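Local coordinates for protein Esterase/lipase (Lactobacillus rhamnosus, PDB 4N5H) that probably hydrolyses carboxylic esters, and may transfer acyl groups, as an esterase of the alpha/beta-hydrolase fold, at residues Arg90-Gln95 / Glu296-Phe301; Arg124-Phe129 / Phe135-Val140; Ile158-Glu163 / Phe175-Val180; Ala181-Val186 / Phe280-Trp285. The protein carries 1 engineered substitution. All coordinates share one frame; numbering follows the deposited sequence. Where two conformers were deposited one is given.

Contact 1 (Arg90-Gln95 / Glu296-Phe301); sequences RYLASQ and EMLRTF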
# COMPACT_ATOMS: atom_id res chain seq x y z
N ARG A 90 15.52 -11.59 -0.16
CA ARG A 90 15.70 -10.73 -1.33
C ARG A 90 17.11 -10.15 -1.36
O ARG A 90 17.75 -10.05 -2.44
CB ARG A 90 14.72 -9.56 -1.28
CG ARG A 90 13.25 -9.92 -1.48
CD ARG A 90 12.31 -8.78 -1.06
NE ARG A 90 10.95 -9.14 -1.45
CZ ARG A 90 9.83 -8.80 -0.76
NH1 ARG A 90 9.84 -8.03 0.31
NH2 ARG A 90 8.65 -9.18 -1.19
N TYR A 91 17.60 -9.72 -0.20
CA TYR A 91 18.96 -9.19 -0.17
C TYR A 91 19.97 -10.22 -0.72
O TYR A 91 20.81 -9.93 -1.59
CB TYR A 91 19.45 -8.66 1.20
CG TYR A 91 20.87 -8.21 1.08
CD1 TYR A 91 21.18 -6.99 0.41
CD2 TYR A 91 21.92 -9.00 1.56
CE1 TYR A 91 22.49 -6.64 0.23
CE2 TYR A 91 23.23 -8.60 1.35
CZ TYR A 91 23.49 -7.45 0.67
OH TYR A 91 24.80 -7.02 0.49
N LEU A 92 19.91 -11.41 -0.19
CA LEU A 92 20.87 -12.41 -0.66
C LEU A 92 20.73 -12.63 -2.16
O LEU A 92 21.72 -12.71 -2.88
CB LEU A 92 20.72 -13.69 0.14
CG LEU A 92 20.86 -13.62 1.64
CD1 LEU A 92 20.55 -14.96 2.29
CD2 LEU A 92 22.28 -13.07 1.97
N ALA A 93 19.50 -12.76 -2.66
CA ALA A 93 19.26 -12.95 -4.10
C ALA A 93 19.81 -11.80 -4.94
O ALA A 93 20.38 -12.04 -6.01
CB ALA A 93 17.73 -13.10 -4.39
N SER A 94 19.72 -10.60 -4.41
CA SER A 94 20.17 -9.42 -5.14
C SER A 94 21.69 -9.45 -5.39
O SER A 94 22.17 -8.73 -6.30
CB SER A 94 19.81 -8.10 -4.39
OG SER A 94 20.69 -7.85 -3.29
N GLN A 95 22.41 -10.21 -4.62
CA GLN A 95 23.86 -10.42 -4.73
C GLN A 95 24.23 -11.46 -5.77
O GLN A 95 25.47 -11.67 -5.96
CB GLN A 95 24.46 -10.66 -3.36
CG GLN A 95 24.28 -9.54 -2.36
CD GLN A 95 24.69 -8.22 -2.95
OE1 GLN A 95 25.88 -7.99 -3.15
NE2 GLN A 95 23.74 -7.34 -3.21
N GLU A 296 29.98 -11.19 4.21
CA GLU A 296 31.04 -12.05 4.69
C GLU A 296 30.64 -13.53 4.60
O GLU A 296 31.41 -14.41 4.20
CB GLU A 296 31.47 -11.66 6.08
CG GLU A 296 32.65 -12.46 6.56
CD GLU A 296 33.40 -11.75 7.72
OE1 GLU A 296 33.38 -10.50 7.79
OE2 GLU A 296 33.95 -12.51 8.57
N MET A 297 29.40 -13.81 4.94
CA MET A 297 28.80 -15.14 4.72
C MET A 297 28.85 -15.58 3.26
O MET A 297 29.29 -16.73 2.97
CB MET A 297 27.41 -15.17 5.28
CG MET A 297 26.69 -16.50 5.08
SD MET A 297 24.96 -16.50 5.57
CE MET A 297 24.20 -15.48 4.24
N LEU A 298 28.43 -14.72 2.36
CA LEU A 298 28.36 -15.09 0.93
C LEU A 298 29.79 -15.27 0.40
O LEU A 298 30.04 -16.20 -0.42
CB LEU A 298 27.60 -14.06 0.10
CG LEU A 298 26.10 -14.06 0.47
CD1 LEU A 298 25.49 -12.85 -0.25
CD2 LEU A 298 25.37 -15.35 0.10
N ARG A 299 30.70 -14.44 0.90
CA ARG A 299 32.12 -14.62 0.46
C ARG A 299 32.76 -15.90 0.99
O ARG A 299 33.58 -16.52 0.26
CB ARG A 299 32.98 -13.43 0.80
CG ARG A 299 32.63 -12.15 0.05
CD ARG A 299 32.55 -12.27 -1.47
NE ARG A 299 31.27 -12.73 -2.11
CZ ARG A 299 30.23 -11.94 -2.36
NH1 ARG A 299 30.30 -10.64 -1.96
NH2 ARG A 299 29.14 -12.38 -2.98
N THR A 300 32.42 -16.34 2.20
CA THR A 300 32.89 -17.58 2.73
C THR A 300 32.37 -18.70 1.85
O THR A 300 33.12 -19.66 1.48
CB THR A 300 32.43 -17.73 4.17
OG1 THR A 300 32.96 -16.63 4.92
CG2 THR A 300 32.87 -19.07 4.82
N PHE A 301 31.07 -18.62 1.54
CA PHE A 301 30.41 -19.61 0.66
C PHE A 301 31.12 -19.68 -0.68
O PHE A 301 31.40 -20.75 -1.19
CB PHE A 301 28.92 -19.19 0.51
CG PHE A 301 28.11 -19.95 -0.50
CD1 PHE A 301 28.26 -21.31 -0.66
CD2 PHE A 301 27.08 -19.31 -1.18
CE1 PHE A 301 27.43 -21.99 -1.53
CE2 PHE A 301 26.22 -20.01 -2.06
CZ PHE A 301 26.44 -21.35 -2.26
O HOH W 1 28.05 -9.66 -3.53

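Contact 2 (Arg124-Phe129 / Phe135-Val140); sequences RWLSHF and FDLDHV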
# COMPACT_ATOMS: atom_id res chain seq x y z
N ARG A 124 13.92 -31.75 -1.20
CA ARG A 124 13.62 -32.69 -2.23
C ARG A 124 12.91 -32.05 -3.41
O ARG A 124 13.26 -32.29 -4.55
CB ARG A 124 12.80 -33.88 -1.72
CG ARG A 124 12.85 -35.06 -2.67
CD ARG A 124 12.34 -36.40 -2.00
NE ARG A 124 12.74 -36.46 -0.58
CZ ARG A 124 13.94 -36.81 -0.13
NH1 ARG A 124 14.84 -37.31 -0.97
NH2 ARG A 124 14.21 -36.69 1.17
N TRP A 125 11.90 -31.22 -3.16
CA TRP A 125 11.29 -30.45 -4.21
C TRP A 125 12.32 -29.66 -5.00
O TRP A 125 12.36 -29.69 -6.24
CB TRP A 125 10.25 -29.50 -3.60
CG TRP A 125 9.41 -28.81 -4.65
CD1 TRP A 125 8.20 -29.21 -5.13
CD2 TRP A 125 9.72 -27.60 -5.31
NE1 TRP A 125 7.74 -28.33 -6.06
CE2 TRP A 125 8.62 -27.29 -6.15
CE3 TRP A 125 10.79 -26.70 -5.23
CZ2 TRP A 125 8.62 -26.18 -6.99
CZ3 TRP A 125 10.74 -25.58 -6.03
CH2 TRP A 125 9.70 -25.36 -6.92
N LEU A 126 13.18 -28.96 -4.29
CA LEU A 126 14.19 -28.15 -4.99
C LEU A 126 15.14 -29.05 -5.82
O LEU A 126 15.60 -28.64 -6.91
CB LEU A 126 14.97 -27.30 -3.98
CG LEU A 126 15.77 -26.12 -4.58
CD1 LEU A 126 14.88 -25.04 -5.15
CD2 LEU A 126 16.65 -25.50 -3.46
N SER A 127 15.47 -30.22 -5.31
CA SER A 127 16.34 -31.10 -6.09
C SER A 127 15.68 -31.52 -7.38
O SER A 127 16.37 -31.75 -8.34
CB SER A 127 16.73 -32.36 -5.25
OG SER A 127 15.68 -33.27 -5.16
N HIS A 128 14.35 -31.62 -7.46
CA HIS A 128 13.62 -32.01 -8.66
C HIS A 128 13.41 -30.81 -9.62
O HIS A 128 13.48 -30.97 -10.85
CB HIS A 128 12.23 -32.56 -8.30
CG HIS A 128 12.29 -33.82 -7.50
ND1 HIS A 128 11.25 -34.25 -6.66
CD2 HIS A 128 13.29 -34.67 -7.31
CE1 HIS A 128 11.58 -35.41 -6.16
NE2 HIS A 128 12.82 -35.68 -6.52
N PHE A 129 13.07 -29.64 -9.06
CA PHE A 129 12.57 -28.51 -9.83
C PHE A 129 13.46 -27.30 -9.88
O PHE A 129 13.25 -26.36 -10.65
CB PHE A 129 11.12 -28.19 -9.33
CG PHE A 129 10.22 -29.36 -9.41
CD1 PHE A 129 9.77 -29.94 -8.26
CD2 PHE A 129 9.94 -29.98 -10.61
CE1 PHE A 129 9.02 -31.10 -8.24
CE2 PHE A 129 9.17 -31.13 -10.62
CZ PHE A 129 8.70 -31.69 -9.43
N PHE A 135 18.56 -22.78 -10.22
CA PHE A 135 19.34 -23.15 -9.06
C PHE A 135 20.52 -24.08 -9.42
O PHE A 135 20.30 -25.21 -9.94
CB PHE A 135 18.47 -23.90 -8.02
CG PHE A 135 17.53 -22.98 -7.29
CD1 PHE A 135 16.41 -22.41 -7.93
CD2 PHE A 135 17.80 -22.56 -5.98
CE1 PHE A 135 15.60 -21.48 -7.30
CE2 PHE A 135 17.05 -21.60 -5.36
CZ PHE A 135 15.94 -21.07 -6.00
N ASP A 136 21.72 -23.64 -9.03
CA ASP A 136 22.89 -24.48 -9.08
C ASP A 136 23.00 -25.23 -7.83
O ASP A 136 23.33 -24.63 -6.76
CB ASP A 136 24.11 -23.59 -9.35
CG ASP A 136 25.44 -24.32 -9.16
OD1 ASP A 136 25.46 -25.57 -9.05
OD2 ASP A 136 26.40 -23.56 -9.07
N LEU A 137 22.66 -26.52 -7.82
CA LEU A 137 22.72 -27.28 -6.63
C LEU A 137 24.07 -27.99 -6.33
O LEU A 137 24.17 -28.73 -5.39
CB LEU A 137 21.60 -28.30 -6.65
CG LEU A 137 20.18 -27.70 -6.64
CD1 LEU A 137 19.14 -28.84 -6.68
CD2 LEU A 137 19.95 -26.81 -5.37
N ASP A 138 25.09 -27.65 -7.12
CA ASP A 138 26.45 -28.10 -6.77
C ASP A 138 27.08 -27.22 -5.72
O ASP A 138 28.06 -27.61 -5.06
CB ASP A 138 27.30 -28.15 -8.02
CG ASP A 138 26.92 -29.31 -8.96
OD1 ASP A 138 26.33 -30.31 -8.48
OD2 ASP A 138 27.20 -29.14 -10.11
N HIS A 139 26.53 -26.02 -5.54
CA HIS A 139 27.03 -25.07 -4.59
C HIS A 139 25.84 -24.57 -3.82
O HIS A 139 25.09 -23.72 -4.33
CB HIS A 139 27.66 -23.95 -5.31
CG HIS A 139 28.78 -24.35 -6.24
ND1 HIS A 139 28.62 -24.33 -7.61
CD2 HIS A 139 30.02 -24.90 -6.02
CE1 HIS A 139 29.69 -24.82 -8.21
NE2 HIS A 139 30.58 -25.11 -7.28
N VAL A 140 25.76 -25.02 -2.55
CA VAL A 140 24.55 -24.81 -1.72
C VAL A 140 24.98 -24.27 -0.37
O VAL A 140 25.70 -24.91 0.40
CB VAL A 140 23.69 -26.04 -1.54
CG1 VAL A 140 22.44 -25.76 -0.66
CG2 VAL A 140 23.25 -26.56 -2.91

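Contact 3 (Ile158-Glu163 / Phe175-Val180); sequences IQQSAE and FNFTLV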
# COMPACT_ATOMS: atom_id res chain seq x y z
N ILE A 158 21.53 -34.76 9.73
CA ILE A 158 20.63 -35.80 9.21
C ILE A 158 20.97 -36.14 7.79
O ILE A 158 20.97 -37.31 7.41
CB ILE A 158 19.15 -35.43 9.39
CG1 ILE A 158 18.79 -35.27 10.86
CG2 ILE A 158 18.23 -36.45 8.71
CD1 ILE A 158 17.56 -34.45 11.12
N GLN A 159 21.28 -35.16 6.96
CA GLN A 159 21.62 -35.41 5.60
C GLN A 159 22.85 -36.33 5.46
O GLN A 159 22.99 -36.95 4.41
CB GLN A 159 21.81 -34.06 4.89
CG GLN A 159 22.42 -34.12 3.51
CD GLN A 159 21.55 -34.76 2.44
OE1 GLN A 159 20.38 -35.00 2.66
NE2 GLN A 159 22.12 -34.97 1.27
N GLN A 160 23.74 -36.39 6.47
CA GLN A 160 24.93 -37.18 6.35
C GLN A 160 24.76 -38.60 6.94
O GLN A 160 25.68 -39.40 6.88
CB GLN A 160 26.07 -36.53 7.12
CG GLN A 160 26.25 -35.12 6.98
CD GLN A 160 26.15 -34.64 5.58
OE1 GLN A 160 26.54 -35.35 4.61
NE2 GLN A 160 25.58 -33.35 5.42
N SER A 161 23.65 -38.88 7.61
CA SER A 161 23.55 -40.06 8.48
C SER A 161 22.33 -40.92 8.15
O SER A 161 21.17 -40.54 8.35
CB SER A 161 23.42 -39.67 9.91
OG SER A 161 23.00 -40.74 10.77
N ALA A 162 22.58 -42.15 7.68
CA ALA A 162 21.47 -43.08 7.40
C ALA A 162 20.63 -43.37 8.67
O ALA A 162 19.38 -43.42 8.61
CB ALA A 162 22.02 -44.43 6.89
N GLU A 163 21.28 -43.50 9.80
CA GLU A 163 20.59 -43.78 11.03
C GLU A 163 19.63 -42.61 11.40
O GLU A 163 18.52 -42.81 11.91
CB GLU A 163 21.57 -44.02 12.17
CG GLU A 163 20.90 -44.35 13.49
N PHE A 175 21.85 -33.60 -3.19
CA PHE A 175 22.84 -32.55 -3.24
C PHE A 175 23.39 -32.43 -1.85
O PHE A 175 22.85 -33.05 -0.96
CB PHE A 175 22.28 -31.25 -3.82
CG PHE A 175 21.11 -30.63 -3.05
CD1 PHE A 175 21.32 -29.80 -1.92
CD2 PHE A 175 19.80 -30.90 -3.42
CE1 PHE A 175 20.26 -29.22 -1.24
CE2 PHE A 175 18.71 -30.27 -2.76
CZ PHE A 175 18.95 -29.42 -1.67
N ASN A 176 24.50 -31.71 -1.71
CA ASN A 176 25.18 -31.60 -0.41
C ASN A 176 25.16 -30.12 -0.05
O ASN A 176 24.96 -29.28 -0.92
CB ASN A 176 26.66 -31.99 -0.55
CG ASN A 176 26.90 -33.42 -1.14
OD1 ASN A 176 26.44 -34.42 -0.60
ND2 ASN A 176 27.66 -33.48 -2.28
N PHE A 177 25.50 -29.79 1.17
CA PHE A 177 25.67 -28.41 1.64
C PHE A 177 27.14 -28.03 1.60
O PHE A 177 28.01 -28.76 2.18
CB PHE A 177 25.13 -28.25 3.05
CG PHE A 177 23.75 -28.78 3.21
CD1 PHE A 177 23.45 -29.73 4.15
CD2 PHE A 177 22.75 -28.31 2.38
CE1 PHE A 177 22.15 -30.24 4.27
CE2 PHE A 177 21.45 -28.78 2.53
CZ PHE A 177 21.15 -29.77 3.44
N THR A 178 27.45 -26.96 0.89
CA THR A 178 28.78 -26.41 0.80
C THR A 178 29.22 -25.72 2.12
O THR A 178 30.37 -25.83 2.56
CB THR A 178 28.84 -25.41 -0.38
OG1 THR A 178 28.39 -26.08 -1.54
CG2 THR A 178 30.25 -24.88 -0.61
N LEU A 179 28.27 -25.06 2.77
CA LEU A 179 28.50 -24.34 3.98
C LEU A 179 27.15 -24.32 4.73
O LEU A 179 26.12 -24.19 4.06
CB LEU A 179 28.88 -22.90 3.66
CG LEU A 179 29.07 -21.94 4.85
CD1 LEU A 179 30.12 -22.37 5.91
CD2 LEU A 179 29.47 -20.53 4.32
N VAL A 180 27.19 -24.38 6.03
CA VAL A 180 26.03 -24.23 6.87
C VAL A 180 26.29 -23.04 7.79
O VAL A 180 27.15 -23.05 8.68
CB VAL A 180 25.73 -25.46 7.67
CG1 VAL A 180 24.49 -25.28 8.47
CG2 VAL A 180 25.57 -26.68 6.80
O HOH W 2 25.37 -34.43 1.63
O HOH W 3 25.91 -32.22 2.84

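Contact 4 (Ala181-Val186 / Phe280-Trp285); sequences ALVCPV and FNVQHW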
# COMPACT_ATOMS: atom_id res chain seq x y z
N ALA A 181 25.49 -21.98 7.58
CA ALA A 181 25.63 -20.72 8.32
C ALA A 181 24.48 -20.54 9.32
O ALA A 181 23.31 -20.56 8.94
CB ALA A 181 25.68 -19.54 7.44
N LEU A 182 24.85 -20.47 10.58
CA LEU A 182 23.85 -20.38 11.66
C LEU A 182 23.88 -18.99 12.23
O LEU A 182 24.93 -18.53 12.68
CB LEU A 182 24.14 -21.40 12.73
CG LEU A 182 24.32 -22.85 12.25
CD1 LEU A 182 24.72 -23.74 13.42
CD2 LEU A 182 23.15 -23.39 11.50
N VAL A 183 22.75 -18.33 12.27
CA VAL A 183 22.68 -16.98 12.79
C VAL A 183 21.95 -17.03 14.16
O VAL A 183 20.78 -17.31 14.21
CB VAL A 183 21.90 -16.00 11.84
CG1 VAL A 183 21.74 -14.60 12.41
CG2 VAL A 183 22.62 -15.91 10.51
N CYS A 184 22.66 -16.70 15.23
CA CYS A 184 22.16 -16.75 16.59
C CYS A 184 21.35 -18.03 16.85
O CYS A 184 20.20 -17.98 17.27
CB CYS A 184 21.27 -15.54 16.96
SG CYS A 184 22.14 -13.96 16.75
N PRO A 185 21.97 -19.19 16.58
CA PRO A 185 21.18 -20.40 16.67
C PRO A 185 20.81 -20.74 18.12
O PRO A 185 21.55 -20.39 19.04
CB PRO A 185 22.12 -21.49 16.17
CG PRO A 185 23.45 -20.94 16.47
CD PRO A 185 23.34 -19.46 16.13
N VAL A 186 19.70 -21.45 18.27
CA VAL A 186 19.33 -22.13 19.52
C VAL A 186 19.58 -23.62 19.36
O VAL A 186 18.68 -24.42 19.34
CB VAL A 186 17.95 -21.72 19.95
CG1 VAL A 186 17.68 -22.25 21.37
CG2 VAL A 186 17.96 -20.19 20.01
N PHE A 280 20.00 -9.65 14.13
CA PHE A 280 19.87 -8.27 13.59
C PHE A 280 20.09 -8.25 12.09
O PHE A 280 19.42 -7.49 11.39
CB PHE A 280 20.83 -7.27 14.29
CG PHE A 280 22.26 -7.45 13.83
CD1 PHE A 280 22.73 -6.83 12.67
CD2 PHE A 280 23.16 -8.29 14.55
CE1 PHE A 280 24.04 -7.08 12.23
CE2 PHE A 280 24.45 -8.49 14.16
CZ PHE A 280 24.92 -7.88 12.95
N ASN A 281 20.96 -9.11 11.62
CA ASN A 281 21.32 -9.14 10.17
C ASN A 281 20.30 -9.72 9.22
O ASN A 281 20.33 -9.52 8.02
CB ASN A 281 22.69 -9.75 9.96
CG ASN A 281 22.76 -11.17 10.41
OD1 ASN A 281 22.54 -11.44 11.61
ND2 ASN A 281 22.89 -12.08 9.50
N VAL A 282 19.39 -10.45 9.81
CA VAL A 282 18.19 -10.97 9.15
C VAL A 282 17.02 -9.94 9.21
O VAL A 282 16.29 -9.71 8.21
CB VAL A 282 17.71 -12.26 9.82
CG1 VAL A 282 16.43 -12.81 9.17
CG2 VAL A 282 18.80 -13.34 9.66
N GLN A 283 16.83 -9.32 10.37
CA GLN A 283 15.75 -8.35 10.54
C GLN A 283 15.97 -7.02 9.86
O GLN A 283 14.99 -6.44 9.42
CB GLN A 283 15.48 -8.11 12.02
CG GLN A 283 14.97 -9.33 12.70
CD GLN A 283 14.66 -9.06 14.20
OE1 GLN A 283 15.20 -8.14 14.83
NE2 GLN A 283 13.63 -9.81 14.68
N HIS A 284 17.23 -6.58 9.71
CA HIS A 284 17.57 -5.31 9.05
C HIS A 284 18.73 -5.48 8.11
O HIS A 284 19.92 -5.11 8.41
CB HIS A 284 17.92 -4.27 10.10
CG HIS A 284 16.71 -3.69 10.75
ND1 HIS A 284 15.95 -2.73 10.12
CD2 HIS A 284 16.05 -4.04 11.84
CE1 HIS A 284 14.88 -2.47 10.87
NE2 HIS A 284 14.92 -3.27 11.91
N TRP A 285 18.41 -6.01 6.92
CA TRP A 285 19.43 -6.19 5.88
C TRP A 285 20.18 -4.94 5.53
O TRP A 285 21.32 -5.01 5.11
CB TRP A 285 18.76 -6.75 4.62
CG TRP A 285 17.94 -5.76 3.89
CD1 TRP A 285 16.66 -5.42 4.12
CD2 TRP A 285 18.43 -4.82 2.91
NE1 TRP A 285 16.31 -4.34 3.32
CE2 TRP A 285 17.34 -4.01 2.53
CE3 TRP A 285 19.63 -4.68 2.22
CZ2 TRP A 285 17.45 -3.03 1.59
CZ3 TRP A 285 19.75 -3.69 1.35
CH2 TRP A 285 18.68 -2.86 1.00

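Contact 1 (Arg90-Gln95 / Glu296-Phe301)
L92 meets both M297 and L298 through one methyl, an instance of helix packing in which side-chain methyls do most of the touching while the backbones stay apart. Its CD2 lies 3.8 Å from M297 CE and 3.9 Å from L298 CD1, touching both the thioether methyl and the leucine branch. M297 crosses L92 nearly at a right angle. Its chain runs extended, CG trans to the backbone N, until a bend at chi3 (72°) turns CE back to L92, where it also touches CD1. In this alpha/beta-hydrolase fold helices 86-94 and 288-311 pack together over the central sheet, and M297 and L298 both rest on L141 of strand 140-145. S94, at the end of the helix, takes no direct part, but its OG accepts the amide of Q95, the next residue, NE2 to OG 3.1 Å, with the hydroxyl almost in the amide plane. That bond fixes the rotation of the Q95 amide, while the aliphatic start of the chain, CB, packs 3.9 Å from L298 CD1. The other end of the amide is bridged by water, which donates to Q95 OE1 at 2.8 Å and accepts from R299 NH1 at 2.9 Å.

Contact 2 (Arg124-Phe129 / Phe135-Val140)
L126 of helix 112-129 reaches F135 with one methyl and L137 with the other, a compact example of how an alpha/beta-hydrolase helix is seated on the strand that follows it. The chain leaves the helix, turns, and comes back as strand 135-136, which runs parallel to strand 66-72. From CB, which points to the strand segment, the L126 side chain puts CG trans to the backbone N (chi1 -164°), and the fork at CG then splits the work. CD1 sits over the centre of the F135 ring, 3.8 Å from its centroid and only 7° off the normal, a CH-pi contact in which all six ring carbons lie within about 4.2 Å of it. CD2, the other branch, reaches F135 CD2 at the rim and meets L137 CD2, 4.0 Å away. With alanine in place of F135, the L126 CD1 methyl would probably lose the aromatic face it sits on, and a gap would open toward M100 and A98 of strand 98-102, which the phenylalanine also touches. Beyond, the chain turns its corner at L137-H139, braced by D136, whose OD1 accepts the backbone N of D138 in an Asx turn, while OD2 takes H139 ND1 at 2.8 Å in a nearly straight bond of 173° that lies in the imidazole plane. The second leucine, L137, does not stop at side chains: its CD1 presses on the helix backbone, 3.6 Å from L126 O and equally close to S127 CA.

Contact 3 (Ile158-Glu163 / Phe175-Val180)
Q159 and F177 come together at a slant, the amide and ring planes 60° apart, a case of a glutamine that packs with its stem and bonds with its tip. The stem does the touching: Q159 CB lies 3.9 Å from F177 CE1, and CG is almost as near, both approaching the ring obliquely. With CG trans to the backbone N (chi1 169°) and a bend at chi2, the chain brings NE2 within 3.0 Å of F175 O, at an angle too poor for a hydrogen bond; NE2 donates instead to V173 O. Q160 NE2 lies loosely and obliquely to the F177 ring, 4.4 Å from CD1. It donates to A156 O and also reaches the other segment through water, which accepts from Q160 NE2 at 2.8 Å and from F177 N at 3.0 Å, so it satisfies a backbone N-H at the approach to the strand. A second water donates to N176 OD1 and has only weak bonds, at 3.3 Å, to Q159 NE2 and Q160 OE1. The turn I158-S161 ends helix 147-158, and segment 175-180 leads into strand 179-183: the pair closes the helical crossover between parallel strands 140-145 and 179-183 characteristic of the alpha/beta-hydrolase sheet.

Contact 4 (Ala181-Val186 / Phe280-Trp285)
V183 and N281 reach toward each other from opposite directions, an apolar branch set against an amide without any hydrogen bond between them. The closest approach is V183 CG1 to N281 OD1, at 3.4 Å; the amide nitrogen lies farther off, 4.0 Å from both valine methyls, so the fork of V183 faces the whole end of the asparagine. Beside it, V183 CG1 also meets V282 CG2 at 4.2 Å, a looser touch that completes the first shell. N281 is placed by its first torsion, which sets CG between the backbone N and the carbonyl carbon (chi1 62°), and by the bond from its ND2 to N294 OD1 of helix 288-311. Shortening N281 to an alanine is likely to leave N294 OD1 without this donor and to open a gap over the V183 methyls. On the strand side, V183 is held by backbone bonding to G144 and packs on I238 of strand 235-240, which N281 touches as well. The segment 181-186 runs off the C-terminal end of strand 179-183, the end of the alpha/beta-hydrolase sheet where such enzymes carry their active sites. There the next residue, C184, packs on D243 and H278, which with S146 form a probable Ser-His-Asp triad; V183 lies near that group without touching it. Across the contact itself there is only van der Waals packing; the amide's polar need is met at least in part by N294.

In the fold
Contacts 1, 3 and 4 are largely buried, whereas contact 2 is only partly so; contact 4 lies closest to the middle of the chain, at about 9 Å between centres, and contact 2 farthest, at about 17 Å. Strand 179-183 serves both contact 3 and contact 4, and helix 288-311 of contact 1 follows the short helix of contact 4. Contacts 1 and 4 meet where the Y91 and W285 rings pack, and contacts 2 and 3 where the backbone of V140 pairs with that of T178, just ahead of strand 179-183. Chemistry shifts with place: contact 2 is aliphatic and aromatic, contact 4 sets an amide on valine, and contacts 1 and 3 recruit water at their polar sides.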